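Local coordinates for surface presentation of antigens protein SpaO (Salmonella typhimurium, PDB 4YX7) that takes part in the secretory pathway that presents at the bacterial surface the determinants needed for Salmonella to enter mammalian cells, at residues Arg13-Ser18 against Arg41-Cys46. Numbering follows the deposited sequence.
Sequences RFVIGS and RAEVYC
Arg13 and Tyr45 form a hydrogen-bonded pair where segments 13-18 and 41-46, on strands 9-22 and 39-46, run antiparallel in the four-stranded sheet of an internal piece of SpaO, a protein of the FliN/MopA/SpaO family; the piece is probably one of its SPOA-type, FliM/FliN C-terminal-like domains. Arg13 N reaches Tyr45 O at 2.8 Å and Tyr45 N returns to Arg13 O. From CB, which lies 4.1 Å from Tyr45 O, the Arg13 chain sets out with CG anti to the carbonyl carbon, and a bend at chi3 (-50°) brings the guanidinium back over the neighbouring strand. NE turns to an acidic side chain of another protein chain in a salt bridge. CZ approaches Tyr45 CB, which sits over one face of the guanidinium, NH1 lies near Cys46 C, and NH2 comes within 3.4 Å of Tyr45 CB. The guanidinium and phenol planes stand 41° apart, with NH2 oblique to the ring and hydrogen-bonded to Tyr47 O. Beside Arg13 on this face, Val15 CG2 touches Tyr45 CD1 at 3.8 Å, while Val15 and Glu43 repeat the paired backbone bonds. On the opposite face Phe14 and Val44 lie side by side, Phe14 CE2 meeting Val44 CG2, and Phe54 meets the Phe14 ring edge-to-face. Strand 9-22 also pairs antiparallel with a strand of another protein chain, extending the sheet across the interface. Toward Gly17 the regular pairing gives way: Arg41 N bonds Ile16 O at 3.2 Å from well above the carbonyl plane, and Ile16 CA makes a CA-H...O contact of 3.1 Å with Arg41 O.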
loop_
_atom_site.group_PDB
_atom_site.type_symbol
_atom_site.label_atom_id
_atom_site.label_comp_id
_atom_site.label_asym_id
_atom_site.label_seq_id
_atom_site.Cartn_x
_atom_site.Cartn_y
_atom_site.Cartn_z
ATOM N N ARG A 13 11.308 3.186 19.459
ATOM C CA ARG A 13 10.080 3.410 18.712
ATOM C C ARG A 13 10.472 3.891 17.336
ATOM O O ARG A 13 11.261 4.830 17.208
ATOM C CB ARG A 13 9.184 4.441 19.394
ATOM C CG ARG A 13 8.891 4.151 20.844
ATOM C CD ARG A 13 7.816 5.075 21.349
ATOM N NE ARG A 13 8.127 6.460 21.026
ATOM C CZ ARG A 13 8.982 7.202 21.721
ATOM N NH1 ARG A 13 9.604 6.679 22.770
ATOM N NH2 ARG A 13 9.222 8.464 21.373
ATOM N N PHE A 14 9.950 3.241 16.308
ATOM C CA PHE A 14 10.220 3.671 14.950
ATOM C C PHE A 14 9.048 4.500 14.457
ATOM O O PHE A 14 8.003 3.987 14.091
ATOM C CB PHE A 14 10.511 2.462 14.055
ATOM C CG PHE A 14 11.771 1.722 14.453
ATOM C CD1 PHE A 14 11.732 0.720 15.425
ATOM C CD2 PHE A 14 12.991 2.056 13.900
ATOM C CE1 PHE A 14 12.880 0.055 15.816
ATOM C CE2 PHE A 14 14.135 1.388 14.281
ATOM C CZ PHE A 14 14.077 0.384 15.240
ATOM N N VAL A 15 9.248 5.808 14.483
ATOM C CA VAL A 15 8.192 6.767 14.230
ATOM C C VAL A 15 8.129 7.170 12.757
ATOM O O VAL A 15 9.108 7.655 12.199
ATOM C CB VAL A 15 8.401 8.019 15.099
ATOM C CG1 VAL A 15 7.236 8.963 14.962
ATOM C CG2 VAL A 15 8.608 7.613 16.545
ATOM N N ILE A 16 6.966 6.976 12.140
ATOM C CA ILE A 16 6.750 7.336 10.739
ATOM C C ILE A 16 5.993 8.652 10.568
ATOM O O ILE A 16 5.756 9.098 9.449
ATOM C CB ILE A 16 5.970 6.247 9.984
ATOM C CG1 ILE A 16 4.582 6.060 10.607
ATOM C CG2 ILE A 16 6.760 4.946 9.964
ATOM C CD1 ILE A 16 3.723 5.054 9.903
ATOM N N GLY A 17 5.610 9.284 11.667
ATOM C CA GLY A 17 4.942 10.558 11.546
ATOM C C GLY A 17 4.327 11.005 12.839
ATOM O O GLY A 17 4.248 10.225 13.783
ATOM N N SER A 18 3.905 12.272 12.878
ATOM C CA SER A 18 3.277 12.824 14.063
ATOM C C SER A 18 2.239 13.876 13.720
ATOM O O SER A 18 2.209 14.412 12.615
ATOM C CB SER A 18 4.324 13.416 15.006
ATOM O OG SER A 18 4.918 14.568 14.442
ATOM N N ARG A 41 7.580 11.704 9.356
ATOM C CA ARG A 41 8.909 11.515 9.909
ATOM C C ARG A 41 9.355 10.087 9.614
ATOM O O ARG A 41 8.554 9.271 9.158
ATOM C CB ARG A 41 8.914 11.787 11.417
ATOM C CG ARG A 41 7.975 12.907 11.849
ATOM C CD ARG A 41 8.085 13.207 13.349
ATOM N NE ARG A 41 8.732 14.494 13.611
ATOM C CZ ARG A 41 8.172 15.506 14.265
ATOM N NH1 ARG A 41 6.942 15.386 14.739
ATOM N NH2 ARG A 41 8.843 16.638 14.450
ATOM N N ALA A 42 10.634 9.799 9.837
ATOM C CA ALA A 42 11.141 8.427 9.823
ATOM C C ALA A 42 12.288 8.370 10.801
ATOM O O ALA A 42 13.441 8.260 10.407
ATOM C CB ALA A 42 11.588 8.011 8.444
ATOM N N GLU A 43 11.961 8.472 12.085
ATOM C CA GLU A 43 12.969 8.625 13.129
ATOM C C GLU A 43 12.970 7.471 14.119
ATOM O O GLU A 43 11.931 6.897 14.420
ATOM C CB GLU A 43 12.751 9.925 13.908
ATOM C CG GLU A 43 12.633 11.177 13.089
ATOM C CD GLU A 43 11.661 12.155 13.730
ATOM O OE1 GLU A 43 10.643 11.685 14.288
ATOM O OE2 GLU A 43 11.919 13.380 13.706
ATOM N N VAL A 44 14.150 7.153 14.634
ATOM C CA VAL A 44 14.262 6.215 15.733
ATOM C C VAL A 44 14.277 7.004 17.037
ATOM O O VAL A 44 15.063 7.935 17.216
ATOM C CB VAL A 44 15.522 5.345 15.634
ATOM C CG1 VAL A 44 15.424 4.199 16.603
ATOM C CG2 VAL A 44 15.702 4.830 14.226
ATOM N N TYR A 45 13.375 6.638 17.936
ATOM C CA TYR A 45 13.291 7.266 19.239
ATOM C C TYR A 45 13.549 6.246 20.335
ATOM O O TYR A 45 13.164 5.081 20.226
ATOM C CB TYR A 45 11.914 7.916 19.447
ATOM C CG TYR A 45 11.802 9.336 18.955
ATOM C CD1 TYR A 45 11.708 9.613 17.606
ATOM C CD2 TYR A 45 11.782 10.401 19.847
ATOM C CE1 TYR A 45 11.599 10.909 17.150
ATOM C CE2 TYR A 45 11.678 11.710 19.398
ATOM C CZ TYR A 45 11.583 11.955 18.043
ATOM O OH TYR A 45 11.468 13.248 17.572
ATOM N N CYS A 46 14.236 6.697 21.375
ATOM C CA CYS A 46 14.280 6.003 22.644
ATOM C C CYS A 46 13.825 7.006 23.681
ATOM O O CYS A 46 14.544 7.948 23.984
ATOM C CB CYS A 46 15.681 5.486 22.955
ATOM S SG CYS A 46 15.734 4.371 24.362
#